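Local structure of fibronectin type III domain-containing protein (Simiduia agarivorans, 6P2K) at residues 661-666 and 729-734; 667-672 and 717-722; 695-698 and 703-706. The protein probably hydrolyses the backbone of beta-glucans such as xyloglucan, this chain being the beta-propeller-built, family 74 glycoside hydrolase part of a longer protein. All coordinates share one frame; numbering follows the deposited sequence.

Contact 1: residues 661-666 and 729-734; sequences QKIFTP and VNWQDI
Phe664 and Trp731 stack face to face and form the tight part of this contact. The phenyl ring lies on the five-membered ring of the indole, with centroids 4.1 Å apart and planes inclined by 28°. Phe664 CE1 comes to 3.4 Å from Trp731 CG, while Phe664 CB rests off-centre on the six-membered ring in a CH-pi contact. With CG of Phe664 anti to the backbone N (chi1 -153°), the ring is carried across the gap and over the indole. The other indole face is met at its rim by Val729 CG1, so the tryptophan is sandwiched between a ring and a methyl group. Strands 661-664 and 729-733 are the outermost strands of two consecutive four-stranded blades of a beta-propeller, running in roughly the same direction and too far apart for backbone pairing, so large side chains must bridge them. A classic beta bulge opposite Ile650 turns both Ile663 and Phe664 toward the next blade.

Toward solvent the packing is looser and partly polar. Ile663 CD1 touches Trp731 CZ2 at 3.9 Å and, at 4.1 Å, Val729 CG2, a branched aliphatic pair that suits a half-covered seam. Trp731 NE1 gives Ile663 O a weak, bent hydrogen bond of 2.9 Å. Water 1 spans the seam, donating to Ile663 O at 2.9 Å and to Val729 O at 2.8 Å, and sits in the plane of the indole at its edge. A leucine in place of Trp731 would probably take away the ring stacked on Phe664 and leave Ile663 O without its indole donor.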
loop_
_atom_site.group_PDB
_atom_site.type_symbol
_atom_site.label_atom_id
_atom_site.label_comp_id
_atom_site.label_asym_id
_atom_site.label_seq_id
_atom_site.Cartn_x
_atom_site.Cartn_y
_atom_site.Cartn_z
ATOM N N GLN B 661 -34.559 -47.315 5.291
ATOM C CA GLN B 661 -34.532 -48.360 6.309
ATOM C C GLN B 661 -34.306 -47.742 7.682
ATOM O O GLN B 661 -33.527 -46.795 7.826
ATOM C CB GLN B 661 -33.433 -49.401 6.043
ATOM C CG GLN B 661 -33.475 -50.050 4.671
ATOM C CD GLN B 661 -32.574 -49.349 3.670
ATOM O OE1 GLN B 661 -31.410 -49.059 3.959
ATOM N NE2 GLN B 661 -33.106 -49.076 2.484
ATOM N N LYS B 662 -34.993 -48.288 8.685
ATOM C CA LYS B 662 -34.742 -47.927 10.075
ATOM C C LYS B 662 -33.428 -48.542 10.542
ATOM O O LYS B 662 -33.208 -49.745 10.374
ATOM C CB LYS B 662 -35.889 -48.425 10.958
ATOM C CG LYS B 662 -36.770 -47.348 11.562
ATOM C CD LYS B 662 -37.726 -47.928 12.595
ATOM C CE LYS B 662 -39.115 -48.132 12.012
ATOM N NZ LYS B 662 -40.177 -48.033 13.050
ATOM N N ILE B 663 -32.550 -47.732 11.138
ATOM C CA ILE B 663 -31.279 -48.270 11.622
ATOM C C ILE B 663 -30.996 -47.878 13.070
ATOM O O ILE B 663 -30.050 -48.391 13.676
ATOM C CB ILE B 663 -30.104 -47.852 10.717
ATOM C CG1 ILE B 663 -29.908 -46.338 10.737
ATOM C CG2 ILE B 663 -30.304 -48.375 9.298
ATOM C CD1 ILE B 663 -28.562 -45.894 10.191
ATOM N N PHE B 664 -31.793 -46.974 13.642
ATOM C CA PHE B 664 -31.653 -46.681 15.065
ATOM C C PHE B 664 -32.963 -46.142 15.614
ATOM O O PHE B 664 -33.537 -45.205 15.050
ATOM C CB PHE B 664 -30.519 -45.686 15.336
ATOM C CG PHE B 664 -29.908 -45.835 16.703
ATOM C CD1 PHE B 664 -29.350 -47.041 17.096
ATOM C CD2 PHE B 664 -29.906 -44.778 17.596
ATOM C CE1 PHE B 664 -28.789 -47.189 18.353
ATOM C CE2 PHE B 664 -29.346 -44.918 18.854
ATOM C CZ PHE B 664 -28.786 -46.128 19.232
ATOM N N THR B 665 -33.418 -46.724 16.716
ATOM C CA THR B 665 -34.670 -46.386 17.375
ATOM C C THR B 665 -34.419 -46.149 18.854
ATOM O O THR B 665 -33.345 -46.471 19.374
ATOM C CB THR B 665 -35.692 -47.520 17.196
ATOM O OG1 THR B 665 -35.230 -48.685 17.891
ATOM C CG2 THR B 665 -35.877 -47.852 15.724
ATOM N N PRO B 666 -35.389 -45.567 19.567
ATOM C CA PRO B 666 -35.255 -45.474 21.032
ATOM C C PRO B 666 -35.005 -46.811 21.711
ATOM O O PRO B 666 -34.289 -46.856 22.719
ATOM C CB PRO B 666 -36.597 -44.866 21.461
ATOM C CG PRO B 666 -37.011 -44.043 20.294
ATOM C CD PRO B 666 -36.531 -44.778 19.070
ATOM N N VAL B 729 -25.347 -51.485 10.380
ATOM C CA VAL B 729 -24.722 -50.515 11.269
ATOM C C VAL B 729 -24.748 -51.075 12.682
ATOM O O VAL B 729 -25.804 -51.484 13.176
ATOM C CB VAL B 729 -25.434 -49.153 11.213
ATOM C CG1 VAL B 729 -24.686 -48.129 12.055
ATOM C CG2 VAL B 729 -25.556 -48.688 9.773
ATOM N N ASN B 730 -23.588 -51.104 13.325
ATOM C CA ASN B 730 -23.485 -51.509 14.718
ATOM C C ASN B 730 -23.206 -50.281 15.571
ATOM O O ASN B 730 -22.299 -49.498 15.264
ATOM C CB ASN B 730 -22.397 -52.566 14.914
ATOM C CG ASN B 730 -22.688 -53.847 14.156
ATOM O OD1 ASN B 730 -23.847 -54.183 13.903
ATOM N ND2 ASN B 730 -21.638 -54.582 13.809
ATOM N N TRP B 731 -23.976 -50.130 16.642
ATOM C CA TRP B 731 -23.984 -48.913 17.433
ATOM C C TRP B 731 -23.265 -49.124 18.757
ATOM O O TRP B 731 -23.277 -50.219 19.329
ATOM C CB TRP B 731 -25.419 -48.447 17.685
ATOM C CG TRP B 731 -26.117 -48.040 16.431
ATOM C CD1 TRP B 731 -26.797 -48.854 15.577
ATOM C CD2 TRP B 731 -26.189 -46.720 15.876
ATOM N NE1 TRP B 731 -27.296 -48.123 14.526
ATOM C CE2 TRP B 731 -26.938 -46.810 14.685
ATOM C CE3 TRP B 731 -25.701 -45.472 16.273
ATOM C CZ2 TRP B 731 -27.210 -45.698 13.886
ATOM C CZ3 TRP B 731 -25.971 -44.366 15.476
ATOM C CH2 TRP B 731 -26.720 -44.488 14.297
ATOM N N GLN B 732 -22.633 -48.056 19.230
ATOM C CA GLN B 732 -21.972 -48.048 20.523
ATOM C C GLN B 732 -22.264 -46.727 21.222
ATOM O O GLN B 732 -22.627 -45.729 20.592
ATOM C CB GLN B 732 -20.458 -48.267 20.389
ATOM C CG GLN B 732 -19.755 -47.260 19.495
ATOM C CD GLN B 732 -18.290 -47.595 19.279
ATOM O OE1 GLN B 732 -17.547 -47.833 20.231
ATOM N NE2 GLN B 732 -17.867 -47.612 18.019
ATOM N N ASP B 733 -22.108 -46.743 22.540
ATOM C CA ASP B 733 -22.354 -45.578 23.380
ATOM C C ASP B 733 -21.064 -44.773 23.494
ATOM O O ASP B 733 -20.043 -45.293 23.957
ATOM C CB ASP B 733 -22.855 -46.028 24.755
ATOM C CG ASP B 733 -23.153 -44.868 25.691
ATOM O OD1 ASP B 733 -23.147 -43.700 25.244
ATOM O OD2 ASP B 733 -23.401 -45.136 26.887
ATOM N N ILE B 734 -21.102 -43.513 23.060
ATOM C CA ILE B 734 -19.919 -42.660 23.133
ATOM C C ILE B 734 -20.227 -41.415 23.956
ATOM O O ILE B 734 -19.590 -40.370 23.784
ATOM C CB ILE B 734 -19.407 -42.284 21.729
ATOM C CG1 ILE B 734 -20.450 -41.469 20.965
ATOM C CG2 ILE B 734 -19.016 -43.530 20.950
ATOM C CD1 ILE B 734 -19.853 -40.582 19.880
HETATM O O HOH W 1 -28.456 -50.702 13.053
#

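Contact 2: residues 667-672 and 717-722; sequences ADAMAV and GVFLGT
Phe719 reaches from its strand to the helix at residues 667-672 and meets it at Ala669 and Val672. Of residues 717-722, Gly717 comes first; a beta carbon there would be crowded by Phe719 CZ, so the bare backbone makes room for the ring. Its neighbour Val718 serves the other side of the sheet, where its branches pack on Val704, Ile734 and Met743, a good use of a compact apolar residue between strands.

Phe719 then carries the whole contact. Its CG lies anti to the carbonyl carbon and beside the backbone N (chi1 -58°), which directs the ring toward the helix. Phe719 CZ approaches Ala669 CB obliquely at 3.5 Å, and Phe719 CE2 lies 3.6 Å from Ala669 O, so the end of the ring rests on both the methyl group and the helix backbone. A small residue suits this turn of the helix, since it lets the aromatic ring come so near. Val672, one turn further on, sets its CG1 at the ring edge, near the ring plane, 4.1 Å from Phe719 CD2. The short helix follows the last strand of one propeller blade and packs against the third strand of the next, over the seam between them. Its start is fixed by a capping box: Thr665 caps the helix with its side chain, and Asp668 OD2 accepts a hydrogen bond from Thr665 N. The other sides of Phe719 are lined by Met705, Trp731 and Phe664, making a largely apolar cluster.

Further along, Leu720 returns to the opposite sheet side and packs on Gln732. Gly721 continues the strand with a backbone bond to Ile703. At Thr722 the hydroxyl OG1 is hydrogen-bonded to Lys702 NZ, a polar partner for a residue that is partly exposed.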
loop_
_atom_site.group_PDB
_atom_site.type_symbol
_atom_site.label_atom_id
_atom_site.label_comp_id
_atom_site.label_asym_id
_atom_site.label_seq_id
_atom_site.Cartn_x
_atom_site.Cartn_y
_atom_site.Cartn_z
ATOM N N ALA B 667 -35.576 -47.903 21.195
ATOM C CA ALA B 667 -35.314 -49.214 21.780
ATOM C C ALA B 667 -33.846 -49.599 21.631
ATOM O O ALA B 667 -33.241 -50.141 22.565
ATOM C CB ALA B 667 -36.214 -50.268 21.137
ATOM N N ASP B 668 -33.260 -49.334 20.461
ATOM C CA ASP B 668 -31.837 -49.602 20.270
ATOM C C ASP B 668 -30.988 -48.772 21.224
ATOM O O ASP B 668 -29.986 -49.260 21.760
ATOM C CB ASP B 668 -31.429 -49.317 18.825
ATOM C CG ASP B 668 -32.240 -50.099 17.817
ATOM O OD1 ASP B 668 -32.590 -51.261 18.106
ATOM O OD2 ASP B 668 -32.519 -49.549 16.731
ATOM N N ALA B 669 -31.370 -47.511 21.440
ATOM C CA ALA B 669 -30.607 -46.649 22.336
ATOM C C ALA B 669 -30.664 -47.154 23.774
ATOM O O ALA B 669 -29.649 -47.149 24.481
ATOM C CB ALA B 669 -31.126 -45.214 22.245
ATOM N N MET B 670 -31.839 -47.600 24.222
ATOM C CA MET B 670 -31.965 -48.080 25.594
ATOM C C MET B 670 -31.242 -49.403 25.797
ATOM O O MET B 670 -30.820 -49.707 26.919
ATOM C CB MET B 670 -33.439 -48.210 25.970
ATOM C CG MET B 670 -34.155 -46.872 26.079
ATOM S SD MET B 670 -35.852 -47.030 26.658
ATOM C CE MET B 670 -35.604 -47.917 28.193
ATOM N N ALA B 671 -31.087 -50.198 24.736
ATOM C CA ALA B 671 -30.320 -51.434 24.844
ATOM C C ALA B 671 -28.821 -51.159 24.892
ATOM O O ALA B 671 -28.096 -51.794 25.665
ATOM C CB ALA B 671 -30.654 -52.366 23.679
ATOM N N VAL B 672 -28.341 -50.215 24.079
ATOM C CA VAL B 672 -26.914 -49.908 24.049
ATOM C C VAL B 672 -26.506 -49.083 25.267
ATOM O O VAL B 672 -25.384 -49.223 25.769
ATOM C CB VAL B 672 -26.567 -49.189 22.733
ATOM C CG1 VAL B 672 -25.126 -48.697 22.734
ATOM C CG2 VAL B 672 -26.813 -50.113 21.548
ATOM N N GLY B 717 -28.187 -39.821 25.643
ATOM C CA GLY B 717 -26.862 -40.298 25.304
ATOM C C GLY B 717 -26.459 -40.017 23.874
ATOM O O GLY B 717 -27.298 -39.685 23.030
ATOM N N VAL B 718 -25.164 -40.140 23.597
ATOM C CA VAL B 718 -24.602 -39.959 22.263
ATOM C C VAL B 718 -24.237 -41.333 21.725
ATOM O O VAL B 718 -23.611 -42.134 22.430
ATOM C CB VAL B 718 -23.373 -39.034 22.290
ATOM C CG1 VAL B 718 -22.923 -38.696 20.870
ATOM C CG2 VAL B 718 -23.686 -37.773 23.082
ATOM N N PHE B 719 -24.633 -41.611 20.487
ATOM C CA PHE B 719 -24.468 -42.936 19.906
ATOM C C PHE B 719 -23.732 -42.849 18.579
ATOM O O PHE B 719 -24.030 -41.994 17.742
ATOM C CB PHE B 719 -25.823 -43.625 19.721
ATOM C CG PHE B 719 -26.596 -43.768 20.999
ATOM C CD1 PHE B 719 -27.451 -42.758 21.427
ATOM C CD2 PHE B 719 -26.447 -44.899 21.791
ATOM C CE1 PHE B 719 -28.154 -42.884 22.610
ATOM C CE2 PHE B 719 -27.149 -45.033 22.974
ATOM C CZ PHE B 719 -28.005 -44.025 23.385
ATOM N N LEU B 720 -22.772 -43.753 18.396
ATOM C CA LEU B 720 -21.926 -43.799 17.213
ATOM C C LEU B 720 -22.116 -45.147 16.532
ATOM O O LEU B 720 -21.912 -46.195 17.152
ATOM C CB LEU B 720 -20.457 -43.586 17.586
ATOM C CG LEU B 720 -19.446 -43.584 16.436
ATOM C CD1 LEU B 720 -19.444 -42.238 15.723
ATOM C CD2 LEU B 720 -18.055 -43.941 16.935
ATOM N N GLY B 721 -22.503 -45.117 15.263
ATOM C CA GLY B 721 -22.694 -46.324 14.473
ATOM C C GLY B 721 -21.578 -46.476 13.456
ATOM O O GLY B 721 -21.097 -45.485 12.895
ATOM N N THR B 722 -21.169 -47.720 13.223
ATOM C CA THR B 722 -20.141 -48.045 12.244
ATOM C C THR B 722 -20.755 -48.899 11.146
ATOM O O THR B 722 -21.410 -49.908 11.430
ATOM C CB THR B 722 -18.962 -48.778 12.891
ATOM O OG1 THR B 722 -18.409 -47.968 13.937
ATOM C CG2 THR B 722 -17.882 -49.064 11.855
#

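Contact 3: residues 695-698 and 703-706; sequences GSAG and IVMS
Ala697 and Val704 join through their flat peptide groups, whose edges carry a mutual pair of hydrogen bonds. Ala697 N donates to Val704 O at 3.0 Å, the N-H tilted 29° out of the carbonyl plane, and Val704 N returns the bond to Ala697 O at 3.0 Å, rather straighter. Each oxygen also takes a CA-H contact: Ser696 CA lies 3.1 Å from Val704 O, and Ile703 CA 3.3 Å from Ala697 O. On one face of this pairing sit Ala697 CB and Val704 CG1, 3.7 Å apart; the valine branch stands between its backbone N and carbonyl carbon (chi1 61°), which brings it against the alanine methyl. Ser746 and Phe748 of strand 745-751, in the next sheet, cover that face, and the small methyl of Ala697 fits between Val704 and these neighbours.

The two strands are the first and second of an antiparallel propeller blade, a tight beta hairpin starting at its inner edge. On the opposite face, Ile703 projects beside Gly698, the non-hydrogen-bonded partner. There a beta carbon would stand 4.0 Å from Ile703 CG1, so glycine leaves that side to the isoleucine, which reaches Met632 and Trp623.

Gly695, with a positive phi of 82°, lets the chain turn into the strand. Gly695 N and Ser696 N are held by Glu619 OE2 and OE1 respectively, and Gly698 N is held by Glu621, so buried N-H groups find acceptors. Gly695 lies about 10 Å from a bound zinc ion and about 9 Å from the side chain of Asp405, a zinc ligand, near the site but outside its coordination shell.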
loop_
_atom_site.group_PDB
_atom_site.type_symbol
_atom_site.label_atom_id
_atom_site.label_comp_id
_atom_site.label_asym_id
_atom_site.label_seq_id
_atom_site.Cartn_x
_atom_site.Cartn_y
_atom_site.Cartn_z
ATOM N N GLY B 695 -27.646 -32.476 15.698
ATOM C CA GLY B 695 -26.371 -33.086 16.033
ATOM C C GLY B 695 -26.115 -34.450 15.432
ATOM O O GLY B 695 -25.196 -35.144 15.885
ATOM N N SER B 696 -26.907 -34.873 14.456
ATOM C CA SER B 696 -26.619 -36.096 13.724
ATOM C C SER B 696 -25.676 -35.797 12.566
ATOM O O SER B 696 -25.670 -34.696 12.009
ATOM C CB SER B 696 -27.903 -36.745 13.204
ATOM O OG SER B 696 -28.321 -36.132 12.001
ATOM N N ALA B 697 -24.861 -36.785 12.215
ATOM C CA ALA B 697 -23.876 -36.586 11.163
ATOM C C ALA B 697 -23.476 -37.927 10.569
ATOM O O ALA B 697 -23.626 -38.981 11.194
ATOM C CB ALA B 697 -22.639 -35.845 11.683
ATOM N N GLY B 698 -22.957 -37.863 9.347
ATOM C CA GLY B 698 -22.445 -39.035 8.671
ATOM C C GLY B 698 -21.214 -38.709 7.854
ATOM O O GLY B 698 -21.155 -37.662 7.202
ATOM N N ILE B 703 -21.597 -42.879 11.679
ATOM C CA ILE B 703 -22.825 -42.110 11.859
ATOM C C ILE B 703 -22.975 -41.824 13.347
ATOM O O ILE B 703 -22.712 -42.696 14.182
ATOM C CB ILE B 703 -24.058 -42.864 11.318
ATOM C CG1 ILE B 703 -23.923 -43.119 9.818
ATOM C CG2 ILE B 703 -25.339 -42.093 11.609
ATOM C CD1 ILE B 703 -24.867 -44.180 9.296
ATOM N N VAL B 704 -23.392 -40.602 13.683
ATOM C CA VAL B 704 -23.557 -40.190 15.071
ATOM C C VAL B 704 -24.919 -39.524 15.234
ATOM O O VAL B 704 -25.454 -38.925 14.298
ATOM C CB VAL B 704 -22.418 -39.242 15.524
ATOM C CG1 VAL B 704 -22.411 -37.970 14.685
ATOM C CG2 VAL B 704 -22.518 -38.915 17.014
ATOM N N MET B 705 -25.490 -39.657 16.431
ATOM C CA MET B 705 -26.733 -38.984 16.786
ATOM C C MET B 705 -26.784 -38.844 18.301
ATOM O O MET B 705 -26.022 -39.487 19.029
ATOM C CB MET B 705 -27.957 -39.741 16.257
ATOM C CG MET B 705 -28.140 -41.138 16.838
ATOM S SD MET B 705 -29.087 -41.151 18.377
ATOM C CE MET B 705 -30.642 -40.456 17.827
ATOM N N SER B 706 -27.706 -38.004 18.773
ATOM C CA SER B 706 -27.842 -37.745 20.202
ATOM C C SER B 706 -29.310 -37.564 20.555
ATOM O O SER B 706 -29.992 -36.719 19.965
ATOM C CB SER B 706 -27.037 -36.506 20.611
ATOM O OG SER B 706 -27.468 -36.002 21.862
#

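How the contacts relate
From the N terminus, the chain first lays down strand 661-664, the outer edge of one blade, and the helix 666-672 that follows it. It then passes to the next blade, where the hairpin of contact 3 closes the shortest loop, between strands 697-699 and 702-709. Strand 714-723 comes back to the helix and closes contact 2 around that hairpin; strand 729-733 finally returns to strand 661-664 and closes contact 1 around both. The three loops are thus nested and none cross. Contact 3 pairs the first two strands of the blade, whereas contacts 1 and 2 fasten its outer half to the preceding blade, sharing the face of the sheet that bears Phe719 and Trp731.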